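Local coordinates for protein (R)-specific secondary-alkylsulfatase (Pseudomonas sp., PDB 4AXH) that hydrolyses (R)-secondary-alkyl sulfates to (S)-secondary alcohols and sulfate, inverting the configuration, with the help of a pair of zinc ions, at residues 47-52 against 101-106; 501-506 against 527-532; 577-582 against 609-614; 452-457 against 484-489. All coordinates share one frame; numbering follows the deposited sequence.

Interaction 1 (47-52 against 101-106); sequences EVLKNL and VNPSLW
V48, on helix 39-48, and P103, in the first turn of helix 103-111, bring their backbones within 6.5 Å of each other, measured between their CA atoms. The side chains meet by van der Waals contact without any hydrogen bond from one segment to the other. V48 points its CB at the proline and sets it 3.8 Å from P103 CD; with CG1 anti to its backbone N (chi1 -173°), one methyl also reaches N102 while CG2 stays near P103 CD, at the corner of the ring. L49 comes in at about a right angle, its CD1 3.6 Å from P103 CG, so that the ring is met by two aliphatic residues. Proline suits this place because the first position of a helix needs no N-H donor and its rigid ring offers carbon to V48 and L49. Just before it, N102 is the N-cap: its OD1 accepts from S104 N at 3.0 Å, in the carbonyl plane, and W106 N closes the first turn onto N102 O. The other end of the N102 amide, ND2, donates to Q511 O, which fixes the amide's rotation. Further along, L52 lays CD2 3.7 Å from S104 CB. In the conformer given, the serine hydroxyl hydrogen-bonds E513 and Y416, the latter beside the sulfate-binding residue Y417 in sequence.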
loop_
_atom_site.group_PDB
_atom_site.type_symbol
_atom_site.label_atom_id
_atom_site.label_comp_id
_atom_site.label_asym_id
_atom_site.label_seq_id
_atom_site.Cartn_x
_atom_site.Cartn_y
_atom_site.Cartn_z
ATOM N N GLU A 47 11.481 34.521 8.044
ATOM C CA GLU A 47 10.244 34.727 7.293
ATOM C C GLU A 47 9.081 33.952 7.940
ATOM O O GLU A 47 7.973 34.472 7.985
ATOM C CB GLU A 47 10.438 34.427 5.779
ATOM C CG GLU A 47 9.282 34.778 4.848
ATOM C CD GLU A 47 8.571 36.105 5.021
ATOM O OE1 GLU A 47 9.174 37.038 5.602
ATOM O OE2 GLU A 47 7.411 36.217 4.552
ATOM N N VAL A 48 9.356 32.759 8.519
ATOM C CA VAL A 48 8.374 31.905 9.230
ATOM C C VAL A 48 7.786 32.661 10.431
ATOM O O VAL A 48 6.622 32.450 10.716
ATOM C CB VAL A 48 8.937 30.503 9.639
ATOM C CG1 VAL A 48 7.859 29.599 10.207
ATOM C CG2 VAL A 48 9.627 29.820 8.479
ATOM N N LEU A 49 8.566 33.542 11.103
ATOM C CA LEU A 49 8.134 34.363 12.258
ATOM C C LEU A 49 6.806 35.079 11.993
ATOM O O LEU A 49 5.950 35.131 12.864
ATOM C CB LEU A 49 9.226 35.372 12.674
ATOM C CG LEU A 49 10.312 34.882 13.671
ATOM C CD1 LEU A 49 11.340 34.008 13.001
ATOM C CD2 LEU A 49 11.072 36.046 14.246
ATOM N N LYS A 50 6.645 35.631 10.787
ATOM C CA LYS A 50 5.399 36.252 10.301
ATOM C C LYS A 50 4.723 35.172 9.466
ATOM O O LYS A 50 5.342 34.143 9.246
ATOM C CB LYS A 50 5.645 37.553 9.503
ATOM C CG LYS A 50 6.865 37.577 8.603
ATOM C CD LYS A 50 7.584 38.897 8.765
ATOM C CE LYS A 50 8.928 38.881 8.088
ATOM N NZ LYS A 50 9.649 40.164 8.299
ATOM N N ASN A 51 3.474 35.328 9.071
ATOM C CA ASN A 51 2.744 34.283 8.323
ATOM C C ASN A 51 2.434 32.916 9.070
ATOM O O ASN A 51 1.780 32.037 8.513
ATOM C CB ASN A 51 3.177 34.149 6.819
ATOM C CG ASN A 51 4.587 33.697 6.543
ATOM O OD1 ASN A 51 5.441 34.465 6.068
ATOM N ND2 ASN A 51 4.865 32.439 6.841
ATOM N N LEU A 52 2.811 32.802 10.342
ATOM C CA LEU A 52 2.506 31.664 11.232
ATOM C C LEU A 52 2.089 32.224 12.633
ATOM O O LEU A 52 2.588 33.292 12.981
ATOM C CB LEU A 52 3.664 30.661 11.314
ATOM C CG LEU A 52 3.292 29.205 10.953
ATOM C CD1 LEU A 52 3.077 29.018 9.468
ATOM C CD2 LEU A 52 4.339 28.260 11.372
ATOM N N VAL A 101 17.456 26.523 13.104
ATOM C CA VAL A 101 16.244 25.733 13.306
ATOM C C VAL A 101 14.961 26.515 13.029
ATOM O O VAL A 101 14.778 27.604 13.554
ATOM C CB VAL A 101 16.192 24.727 14.501
ATOM C CG1 VAL A 101 16.986 25.203 15.702
ATOM C CG2 VAL A 101 14.783 24.291 14.847
ATOM N N ASN A 102 14.108 25.950 12.129
ATOM C CA ASN A 102 12.815 26.470 11.733
ATOM C C ASN A 102 12.026 26.861 12.977
ATOM O O ASN A 102 11.924 26.062 13.905
ATOM C CB ASN A 102 12.076 25.424 10.954
ATOM C CG ASN A 102 10.782 25.930 10.345
ATOM O OD1 ASN A 102 9.862 26.401 11.037
ATOM N ND2 ASN A 102 10.646 25.749 9.046
ATOM N N PRO A 103 11.495 28.102 13.024
ATOM C CA PRO A 103 10.807 28.577 14.236
ATOM C C PRO A 103 9.589 27.781 14.667
ATOM O O PRO A 103 9.362 27.709 15.866
ATOM C CB PRO A 103 10.502 30.044 13.917
ATOM C CG PRO A 103 11.428 30.413 12.859
ATOM C CD PRO A 103 11.576 29.184 12.025
ATOM N N SER A 104 8.831 27.186 13.709
ATOM C CA SER A 104 7.660 26.343 13.988
ATOM C C SER A 104 8.090 25.033 14.671
ATOM O O SER A 104 7.441 24.592 15.600
ATOM C CB SER A 104 6.920 26.032 12.691
ATOM O OG SER A 104 5.705 25.337 12.914
ATOM N N LEU A 105 9.201 24.418 14.186
ATOM C CA LEU A 105 9.777 23.197 14.734
ATOM C C LEU A 105 10.231 23.464 16.195
ATOM O O LEU A 105 9.947 22.646 17.087
ATOM C CB LEU A 105 10.956 22.703 13.881
ATOM C CG LEU A 105 11.637 21.359 14.331
ATOM C CD1 LEU A 105 10.630 20.280 14.765
ATOM C CD2 LEU A 105 12.501 20.815 13.236
ATOM N N TRP A 106 10.893 24.624 16.413
ATOM C CA TRP A 106 11.369 25.086 17.709
ATOM C C TRP A 106 10.197 25.275 18.692
ATOM O O TRP A 106 10.361 25.048 19.879
ATOM C CB TRP A 106 12.116 26.412 17.507
ATOM C CG TRP A 106 12.794 26.949 18.724
ATOM C CD1 TRP A 106 12.238 27.723 19.686
ATOM C CD2 TRP A 106 14.186 26.820 19.063
ATOM N NE1 TRP A 106 13.180 28.055 20.628
ATOM C CE2 TRP A 106 14.390 27.526 20.263
ATOM C CE3 TRP A 106 15.292 26.185 18.454
ATOM C CZ2 TRP A 106 15.648 27.621 20.874
ATOM C CZ3 TRP A 106 16.535 26.258 19.080
ATOM C CH2 TRP A 106 16.702 26.977 20.269
#

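Interaction 2 (501-506 against 527-532)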
loop_
_atom_site.group_PDB
_atom_site.type_symbol
_atom_site.label_atom_id
_atom_site.label_comp_id
_atom_site.label_asym_id
_atom_site.label_seq_id
_atom_site.Cartn_x
_atom_site.Cartn_y
_atom_site.Cartn_z
ATOM N N GLN A 501 27.316 17.490 -0.401
ATOM C CA GLN A 501 25.963 16.946 -0.238
ATOM C C GLN A 501 25.522 16.963 1.228
ATOM O O GLN A 501 24.354 17.240 1.499
ATOM C CB GLN A 501 25.805 15.562 -0.850
ATOM C CG GLN A 501 24.374 15.330 -1.347
ATOM C CD GLN A 501 23.897 13.887 -1.278
ATOM O OE1 GLN A 501 24.770 12.941 -0.929
ATOM N NE2 GLN A 501 22.724 13.593 -1.533
ATOM N N ALA A 502 26.459 16.743 2.167
ATOM C CA ALA A 502 26.176 16.781 3.602
ATOM C C ALA A 502 25.853 18.200 4.029
ATOM O O ALA A 502 24.924 18.390 4.818
ATOM C CB ALA A 502 27.350 16.244 4.392
ATOM N N ASP A 503 26.565 19.197 3.462
ATOM C CA ASP A 503 26.383 20.629 3.747
ATOM C C ASP A 503 25.008 21.128 3.301
ATOM O O ASP A 503 24.353 21.860 4.045
ATOM C CB ASP A 503 27.507 21.478 3.097
ATOM C CG ASP A 503 28.846 21.545 3.854
ATOM O OD1 ASP A 503 29.079 20.691 4.746
ATOM O OD2 ASP A 503 29.653 22.464 3.560
ATOM N N ALA A 504 24.575 20.716 2.093
ATOM C CA ALA A 504 23.293 21.059 1.486
ATOM C C ALA A 504 22.126 20.407 2.233
ATOM O O ALA A 504 21.131 21.098 2.448
ATOM C CB ALA A 504 23.276 20.662 0.025
ATOM N N MET A 505 22.260 19.100 2.645
ATOM C CA MET A 505 21.283 18.323 3.448
ATOM C C MET A 505 21.075 18.992 4.788
ATOM O O MET A 505 19.944 19.140 5.226
ATOM C CB MET A 505 21.798 16.911 3.738
ATOM C CG MET A 505 21.416 15.902 2.706
ATOM S SD MET A 505 21.066 14.318 3.491
ATOM C CE MET A 505 21.109 13.262 2.043
ATOM N N GLU A 506 22.186 19.380 5.444
ATOM C CA GLU A 506 22.247 20.058 6.731
ATOM C C GLU A 506 21.432 21.347 6.715
ATOM O O GLU A 506 20.709 21.612 7.682
ATOM C CB GLU A 506 23.715 20.346 7.051
ATOM C CG GLU A 506 23.978 21.022 8.381
ATOM C CD GLU A 506 25.453 21.037 8.704
ATOM O OE1 GLU A 506 26.187 21.875 8.129
ATOM O OE2 GLU A 506 25.885 20.129 9.450
ATOM N N GLU A 527 26.490 10.700 8.390
ATOM C CA GLU A 527 27.038 9.511 7.719
ATOM C C GLU A 527 27.780 9.816 6.418
ATOM O O GLU A 527 28.696 9.071 6.055
ATOM C CB GLU A 527 25.972 8.443 7.466
ATOM C CG GLU A 527 25.365 7.766 8.689
ATOM C CD GLU A 527 24.453 6.589 8.364
ATOM O OE1 GLU A 527 24.216 6.309 7.164
ATOM O OE2 GLU A 527 24.004 5.912 9.316
ATOM N N LEU A 528 27.392 10.902 5.712
ATOM C CA LEU A 528 28.046 11.309 4.460
ATOM C C LEU A 528 29.441 11.778 4.787
ATOM O O LEU A 528 30.384 11.472 4.068
ATOM C CB LEU A 528 27.275 12.441 3.783
ATOM C CG LEU A 528 26.167 12.017 2.851
ATOM C CD1 LEU A 528 25.222 13.181 2.581
ATOM C CD2 LEU A 528 26.726 11.387 1.544
ATOM N N ARG A 529 29.566 12.494 5.905
ATOM C CA ARG A 529 30.810 13.020 6.412
ATOM C C ARG A 529 31.680 11.917 7.024
ATOM O O ARG A 529 32.876 11.860 6.744
ATOM C CB ARG A 529 30.527 14.114 7.447
ATOM C CG ARG A 529 30.124 15.433 6.811
ATOM C CD ARG A 529 29.410 16.330 7.790
ATOM N NE ARG A 529 28.997 17.580 7.149
ATOM C CZ ARG A 529 28.305 18.541 7.750
ATOM N NH1 ARG A 529 27.935 18.408 9.020
ATOM N NH2 ARG A 529 27.975 19.642 7.087
ATOM N N HIS A 530 31.084 11.042 7.846
ATOM C CA HIS A 530 31.810 10.005 8.568
ATOM C C HIS A 530 31.414 8.590 8.150
ATOM O O HIS A 530 32.119 7.977 7.346
ATOM C CB HIS A 530 31.728 10.257 10.089
ATOM C CG HIS A 530 31.945 11.703 10.452
ATOM N ND1 HIS A 530 33.217 12.259 10.487
ATOM C CD2 HIS A 530 31.042 12.680 10.703
ATOM C CE1 HIS A 530 33.047 13.538 10.795
ATOM N NE2 HIS A 530 31.757 13.840 10.931
ATOM N N GLY A 531 30.279 8.105 8.633
ATOM C CA GLY A 531 29.789 6.770 8.307
ATOM C C GLY A 531 28.992 6.157 9.434
ATOM O O GLY A 531 28.635 6.847 10.394
ATOM N N VAL A 532 28.718 4.856 9.324
ATOM C CA VAL A 532 27.916 4.109 10.294
ATOM C C VAL A 532 28.717 3.600 11.533
ATOM O O VAL A 532 29.728 2.922 11.346
ATOM C CB VAL A 532 26.992 3.060 9.593
ATOM C CG1 VAL A 532 27.768 2.065 8.731
ATOM C CG2 VAL A 532 26.094 2.332 10.577
HETATM O O HOH W 1 30.828 18.876 5.682
#
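R529 reaches across from the end of helix 515-529 to helix 495-511, and its side chain meets A502 before it meets any charge. At the root, CB lies against one face of the H530 imidazole, offset toward the rim. CG then passes 3.8 Å from A502 CB, CD runs alongside the same methyl, and NE follows 3.5 Å from it; the small alanine leaves room for the extended chain. NE also makes a weak hydrogen bond to a water that probably donates to D503 OD1. These two successive helices form a hairpin in the all-helical dimerisation region, a family grouped with TPR-like repeats. At the tip, E506 is gripped end-on by two nitrogens: NH1 gives to E506 OE2 at 2.7 Å and NH2 to E506 OE1 at 3.0 Å. NH2 gives as well to D503 OD1, 2.8 Å away, completing a salt-bridge network whose carboxylates take further bonds from K35 and S34. The guanidinium plane stands 84° from the D503 carboxylate and 69° from that of E506. Beside the arginine, L528 fills the apolar part, its CB 3.9 Å from A502 CB and its CD1 near M505 CE.

Interaction 3 (577-582 against 609-614); sequences EDLKQD and LTKPTL
D578 fits its carboxylate against the start of helix 611-618, and this is the close-packed part of the contact. OD1 accepts from K611 N at 3.1 Å, approached on the syn side and 34° out of the carboxylate plane, while the same N-H bonds OD2 only weakly. CG sits between the backbone N and the carbonyl carbon (chi1 68°), which turns the carboxylate toward the first turn of the helix until OD1 also lies 3.5 Å from T610 CB and OD2 3.3 Å from P612 CD. An acid suits this place, since the N-terminus of a helix presents unpaired N-H groups and a partial positive charge that probably favours the ionised form. T610 is the helix's own N-cap: its OG1 takes a weak bond from T613 N, and T613 OG1 donates back to T610 O.

Toward solvent the fit is looser. E577 gives only a weak backbone bond from its N to L609 O; its side chain, exposed to solvent, lies along L609 O and T610 CG2, OE2 coming 3.5 Å from that methyl, but no strong bond to 609-614 holds it. L579 adds a modest apolar touch of CD1 to K611 CB at 3.7 Å; the lysine then leads away, its NZ bonding R545 O.

Residues 577-580 form the turn between the antiparallel strands 570-576 and 581-588, where K580 and Q581 opposite F576 make a G1 beta bulge. Strand 605-609 runs parallel to 570-576 in the same five-stranded sheet of the C-terminal domain, so the turn meets the point where that strand passes into helix 611-618, with L579 resting on P549 of helix 549-559.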
loop_
_atom_site.group_PDB
_atom_site.type_symbol
_atom_site.label_atom_id
_atom_site.label_comp_id
_atom_site.label_asym_id
_atom_site.label_seq_id
_atom_site.Cartn_x
_atom_site.Cartn_y
_atom_site.Cartn_z
ATOM N N GLU A 577 5.239 -30.631 21.025
ATOM C CA GLU A 577 4.497 -31.341 22.071
ATOM C C GLU A 577 3.814 -30.429 23.092
ATOM O O GLU A 577 2.658 -30.674 23.457
ATOM C CB GLU A 577 5.371 -32.424 22.753
ATOM C CG GLU A 577 6.777 -31.983 23.171
ATOM C CD GLU A 577 7.984 -32.715 22.583
ATOM O OE1 GLU A 577 7.873 -33.280 21.469
ATOM O OE2 GLU A 577 9.054 -32.700 23.236
ATOM N N ASP A 578 4.514 -29.366 23.520
ATOM C CA ASP A 578 4.004 -28.384 24.482
ATOM C C ASP A 578 2.890 -27.501 23.888
ATOM O O ASP A 578 2.097 -26.927 24.641
ATOM C CB ASP A 578 5.162 -27.505 24.997
ATOM C CG ASP A 578 5.759 -26.581 23.953
ATOM O OD1 ASP A 578 5.981 -27.042 22.805
ATOM O OD2 ASP A 578 5.987 -25.390 24.275
ATOM N N LEU A 579 2.857 -27.378 22.545
ATOM C CA LEU A 579 1.916 -26.548 21.792
ATOM C C LEU A 579 0.806 -27.333 21.132
ATOM O O LEU A 579 -0.135 -26.715 20.626
ATOM C CB LEU A 579 2.677 -25.808 20.679
ATOM C CG LEU A 579 3.294 -24.467 21.014
ATOM C CD1 LEU A 579 4.433 -24.175 20.085
ATOM C CD2 LEU A 579 2.271 -23.356 20.888
ATOM N N LYS A 580 0.940 -28.680 21.065
ATOM C CA LYS A 580 0.031 -29.595 20.360
ATOM C C LYS A 580 -0.201 -29.131 18.897
ATOM O O LYS A 580 -1.298 -29.245 18.339
ATOM C CB LYS A 580 -1.250 -29.951 21.173
ATOM C CG LYS A 580 -2.277 -28.834 21.426
ATOM C CD LYS A 580 -3.564 -29.373 22.062
ATOM C CE LYS A 580 -4.493 -28.282 22.548
ATOM N NZ LYS A 580 -5.211 -27.601 21.438
ATOM N N GLN A 581 0.880 -28.591 18.295
ATOM C CA GLN A 581 0.883 -28.028 16.950
ATOM C C GLN A 581 1.919 -28.685 16.025
ATOM O O GLN A 581 3.098 -28.807 16.367
ATOM C CB GLN A 581 1.082 -26.500 17.009
ATOM C CG GLN A 581 0.504 -25.766 15.809
ATOM C CD GLN A 581 1.452 -24.736 15.265
ATOM O OE1 GLN A 581 1.625 -23.652 15.836
ATOM N NE2 GLN A 581 2.080 -25.052 14.136
ATOM N N ASP A 582 1.456 -29.078 14.840
ATOM C CA ASP A 582 2.258 -29.719 13.810
ATOM C C ASP A 582 2.402 -28.795 12.616
ATOM O O ASP A 582 1.416 -28.241 12.140
ATOM C CB ASP A 582 1.611 -31.044 13.391
ATOM C CG ASP A 582 1.613 -32.083 14.498
ATOM O OD1 ASP A 582 0.653 -32.097 15.305
ATOM O OD2 ASP A 582 2.578 -32.867 14.568
ATOM N N LEU A 609 10.263 -31.330 19.294
ATOM C CA LEU A 609 10.844 -30.380 20.258
ATOM C C LEU A 609 9.732 -29.577 20.886
ATOM O O LEU A 609 8.565 -29.777 20.547
ATOM C CB LEU A 609 11.855 -29.426 19.562
ATOM C CG LEU A 609 11.332 -28.303 18.619
ATOM C CD1 LEU A 609 12.466 -27.422 18.161
ATOM C CD2 LEU A 609 10.649 -28.853 17.377
ATOM N N THR A 610 10.088 -28.649 21.775
ATOM C CA THR A 610 9.135 -27.749 22.426
ATOM C C THR A 610 9.437 -26.302 22.001
ATOM O O THR A 610 10.558 -26.031 21.553
ATOM C CB THR A 610 9.172 -27.914 23.964
ATOM O OG1 THR A 610 10.374 -27.354 24.495
ATOM C CG2 THR A 610 9.015 -29.353 24.408
ATOM N N LYS A 611 8.455 -25.376 22.152
ATOM C CA LYS A 611 8.671 -23.956 21.841
ATOM C C LYS A 611 9.840 -23.381 22.682
ATOM O O LYS A 611 10.748 -22.823 22.059
ATOM C CB LYS A 611 7.391 -23.113 21.996
ATOM C CG LYS A 611 7.502 -21.708 21.367
ATOM C CD LYS A 611 6.993 -20.612 22.311
ATOM C CE LYS A 611 7.224 -19.212 21.791
ATOM N NZ LYS A 611 6.584 -18.181 22.660
ATOM N N PRO A 612 9.922 -23.584 24.039
ATOM C CA PRO A 612 11.089 -23.054 24.776
ATOM C C PRO A 612 12.449 -23.530 24.243
ATOM O O PRO A 612 13.381 -22.729 24.229
ATOM C CB PRO A 612 10.826 -23.452 26.236
ATOM C CG PRO A 612 9.743 -24.469 26.200
ATOM C CD PRO A 612 8.955 -24.227 24.961
ATOM N N THR A 613 12.545 -24.794 23.734
ATOM C CA THR A 613 13.785 -25.315 23.136
ATOM C C THR A 613 14.027 -24.668 21.774
ATOM O O THR A 613 15.151 -24.251 21.512
ATOM C CB THR A 613 13.888 -26.862 23.124
ATOM O OG1 THR A 613 13.050 -27.419 22.114
ATOM C CG2 THR A 613 13.626 -27.500 24.493
ATOM N N LEU A 614 12.967 -24.523 20.937
ATOM C CA LEU A 614 13.050 -23.856 19.622
ATOM C C LEU A 614 13.568 -22.448 19.826
ATOM O O LEU A 614 14.451 -22.015 19.087
ATOM C CB LEU A 614 11.679 -23.806 18.896
ATOM C CG LEU A 614 11.640 -23.099 17.521
ATOM C CD1 LEU A 614 12.039 -24.039 16.379
ATOM C CD2 LEU A 614 10.270 -22.507 17.253
#

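Interaction 4 (452-457 against 484-489)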
loop_
_atom_site.group_PDB
_atom_site.type_symbol
_atom_site.label_atom_id
_atom_site.label_comp_id
_atom_site.label_asym_id
_atom_site.label_seq_id
_atom_site.Cartn_x
_atom_site.Cartn_y
_atom_site.Cartn_z
ATOM N N LYS A 452 26.171 7.166 -12.207
ATOM C CA LYS A 452 27.309 7.100 -13.130
ATOM C C LYS A 452 26.964 7.735 -14.495
ATOM O O LYS A 452 27.702 8.606 -14.959
ATOM C CB LYS A 452 27.794 5.634 -13.287
ATOM C CG LYS A 452 28.880 5.213 -12.294
ATOM C CD LYS A 452 30.296 5.343 -12.910
ATOM C CE LYS A 452 31.444 5.187 -11.930
ATOM N NZ LYS A 452 31.438 3.869 -11.223
ATOM N N ARG A 453 25.822 7.318 -15.100
ATOM C CA ARG A 453 25.298 7.802 -16.381
ATOM C C ARG A 453 24.932 9.270 -16.351
ATOM O O ARG A 453 25.169 9.973 -17.334
ATOM C CB ARG A 453 24.086 6.976 -16.818
ATOM C CG ARG A 453 24.450 5.603 -17.349
ATOM C CD ARG A 453 23.238 4.928 -17.948
ATOM N NE ARG A 453 23.590 3.851 -18.872
ATOM C CZ ARG A 453 23.819 2.599 -18.497
ATOM N NH1 ARG A 453 23.768 2.265 -17.217
ATOM N NH2 ARG A 453 24.117 1.673 -19.399
ATOM N N TYR A 454 24.353 9.736 -15.240
ATOM C CA TYR A 454 23.969 11.132 -15.100
ATOM C C TYR A 454 25.199 12.036 -14.965
ATOM O O TYR A 454 25.278 13.037 -15.671
ATOM C CB TYR A 454 22.981 11.342 -13.940
ATOM C CG TYR A 454 21.519 11.109 -14.290
ATOM C CD1 TYR A 454 20.800 12.038 -15.035
ATOM C CD2 TYR A 454 20.839 9.994 -13.812
ATOM C CE1 TYR A 454 19.446 11.841 -15.326
ATOM C CE2 TYR A 454 19.494 9.781 -14.105
ATOM C CZ TYR A 454 18.798 10.705 -14.859
ATOM O OH TYR A 454 17.474 10.448 -15.120
ATOM N N VAL A 455 26.172 11.666 -14.091
ATOM C CA VAL A 455 27.441 12.397 -13.860
ATOM C C VAL A 455 28.192 12.583 -15.192
ATOM O O VAL A 455 28.636 13.690 -15.498
ATOM C CB VAL A 455 28.312 11.746 -12.732
ATOM C CG1 VAL A 455 29.742 12.286 -12.723
ATOM C CG2 VAL A 455 27.667 11.945 -11.363
ATOM N N GLU A 456 28.264 11.504 -15.996
ATOM C CA GLU A 456 28.842 11.468 -17.340
ATOM C C GLU A 456 28.081 12.474 -18.233
ATOM O O GLU A 456 28.714 13.360 -18.810
ATOM C CB GLU A 456 28.754 10.025 -17.903
ATOM C CG GLU A 456 29.030 9.844 -19.392
ATOM C CD GLU A 456 28.171 8.771 -20.040
ATOM O OE1 GLU A 456 26.941 8.987 -20.139
ATOM O OE2 GLU A 456 28.708 7.688 -20.381
ATOM N N ALA A 457 26.737 12.368 -18.292
ATOM C CA ALA A 457 25.865 13.243 -19.079
ATOM C C ALA A 457 25.993 14.700 -18.670
ATOM O O ALA A 457 25.820 15.585 -19.503
ATOM C CB ALA A 457 24.419 12.795 -18.944
ATOM N N GLY A 484 24.556 15.771 -5.864
ATOM C CA GLY A 484 25.397 15.113 -4.868
ATOM C C GLY A 484 25.123 13.634 -4.700
ATOM O O GLY A 484 26.059 12.868 -4.501
ATOM N N ASN A 485 23.849 13.219 -4.819
ATOM C CA ASN A 485 23.461 11.813 -4.700
ATOM C C ASN A 485 23.993 11.026 -5.880
ATOM O O ASN A 485 24.496 9.915 -5.697
ATOM C CB ASN A 485 21.920 11.640 -4.573
ATOM C CG ASN A 485 21.508 10.302 -3.994
ATOM O OD1 ASN A 485 21.962 9.913 -2.891
ATOM N ND2 ASN A 485 20.665 9.555 -4.737
ATOM N N HIS A 486 23.911 11.616 -7.086
ATOM C CA HIS A 486 24.408 10.984 -8.308
ATOM C C HIS A 486 25.908 10.767 -8.232
ATOM O O HIS A 486 26.373 9.692 -8.594
ATOM C CB HIS A 486 24.031 11.794 -9.557
ATOM C CG HIS A 486 22.592 11.644 -9.935
ATOM N ND1 HIS A 486 21.957 10.613 -10.538
ATOM C CD2 HIS A 486 21.672 12.629 -9.657
ATOM C CE1 HIS A 486 20.638 10.963 -10.643
ATOM N NE2 HIS A 486 20.512 12.164 -10.091
ATOM N N LEU A 487 26.650 11.766 -7.713
ATOM C CA LEU A 487 28.096 11.674 -7.592
ATOM C C LEU A 487 28.539 10.691 -6.528
ATOM O O LEU A 487 29.357 9.826 -6.840
ATOM C CB LEU A 487 28.785 13.044 -7.440
ATOM C CG LEU A 487 30.312 13.043 -7.678
ATOM C CD1 LEU A 487 30.688 12.399 -9.005
ATOM C CD2 LEU A 487 30.871 14.441 -7.630
ATOM N N VAL A 488 27.998 10.811 -5.293
ATOM C CA VAL A 488 28.305 9.925 -4.160
ATOM C C VAL A 488 28.052 8.443 -4.517
ATOM O O VAL A 488 28.882 7.610 -4.181
ATOM C CB VAL A 488 27.637 10.390 -2.825
ATOM C CG1 VAL A 488 27.746 9.336 -1.718
ATOM C CG2 VAL A 488 28.232 11.713 -2.360
ATOM N N PHE A 489 26.972 8.128 -5.255
ATOM C CA PHE A 489 26.706 6.746 -5.667
ATOM C C PHE A 489 27.609 6.261 -6.812
ATOM O O PHE A 489 27.970 5.086 -6.835
ATOM C CB PHE A 489 25.217 6.517 -5.939
ATOM C CG PHE A 489 24.460 6.190 -4.677
ATOM C CD1 PHE A 489 24.137 7.185 -3.761
ATOM C CD2 PHE A 489 24.101 4.880 -4.384
ATOM C CE1 PHE A 489 23.465 6.873 -2.574
ATOM C CE2 PHE A 489 23.405 4.572 -3.211
ATOM C CZ PHE A 489 23.101 5.571 -2.310
#
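H486 is the first residue of 484-489 to touch 452-457, and it lays its imidazole beside the phenol ring of Y454. The two ring centroids are 4.6 Å apart with planes inclined at 54°, an oblique pairing; the nearest atoms are H486 CE1 and Y454 CD2, at 3.3 Å, and H486 ND1 lies close to Y454 CB. The torsion that sets CG anti to the carbonyl carbon (chi1 -75°) swings the imidazole toward the neighbouring helix. Flat, part-polar rings suit this position because they pack on each other and still offer a polar edge to the second subunit: H486 NE2 bonds Y454 OH of the other chain, and Y454 OH bonds H486 NE2 there in return.

The backbone between H486 and L487 then serves as a floor for V455, whose CG2 comes 3.8 Å from L487 N. L487 itself supplies CD1, 3.8 Å from V455 CG1, and the two branched side chains meet at about a right angle. The valine, short and beta-branched, can sit tight against a neighbouring backbone, while the longer leucine extends onward to V464, L465 and M468 of helix 461-474. V488 turns to the other flank of its helix and packs on R498 and Q501.

The axes of segments 452-457 and 484-489 approach to 8.5 Å and cross at -115°, with helix 461-474 lying between them in sequence. Both helices belong to the alpha-helical dimerisation domain, a family placed in the TPR clan, and the crossing sits at the interface of the homodimer.

Overall arrangement
Interactions 2 and 4 form one continuous patch of the helical dimerisation region: their centres lie 17 Å apart, and Q501 NE2 comes 3.5 Å from N485 N while L528 CD2 meets V488 CG1 at 4.0 Å. Both also touch the second subunit. Interaction 1 stands apart, its centre 25 Å from that of interaction 2 and its nearest atoms about 8 Å away, and has the closest annotated tie to the active site: the S104 side chain is about 12 Å from that of the sulfate-binding Y417. Interaction 3 belongs to the C-terminal domain, with its centre 58 Å from that of interaction 1, on opposite sides of the chain's centre. Interactions 2, 3 and 4 lie away from the zinc and sulfate sites.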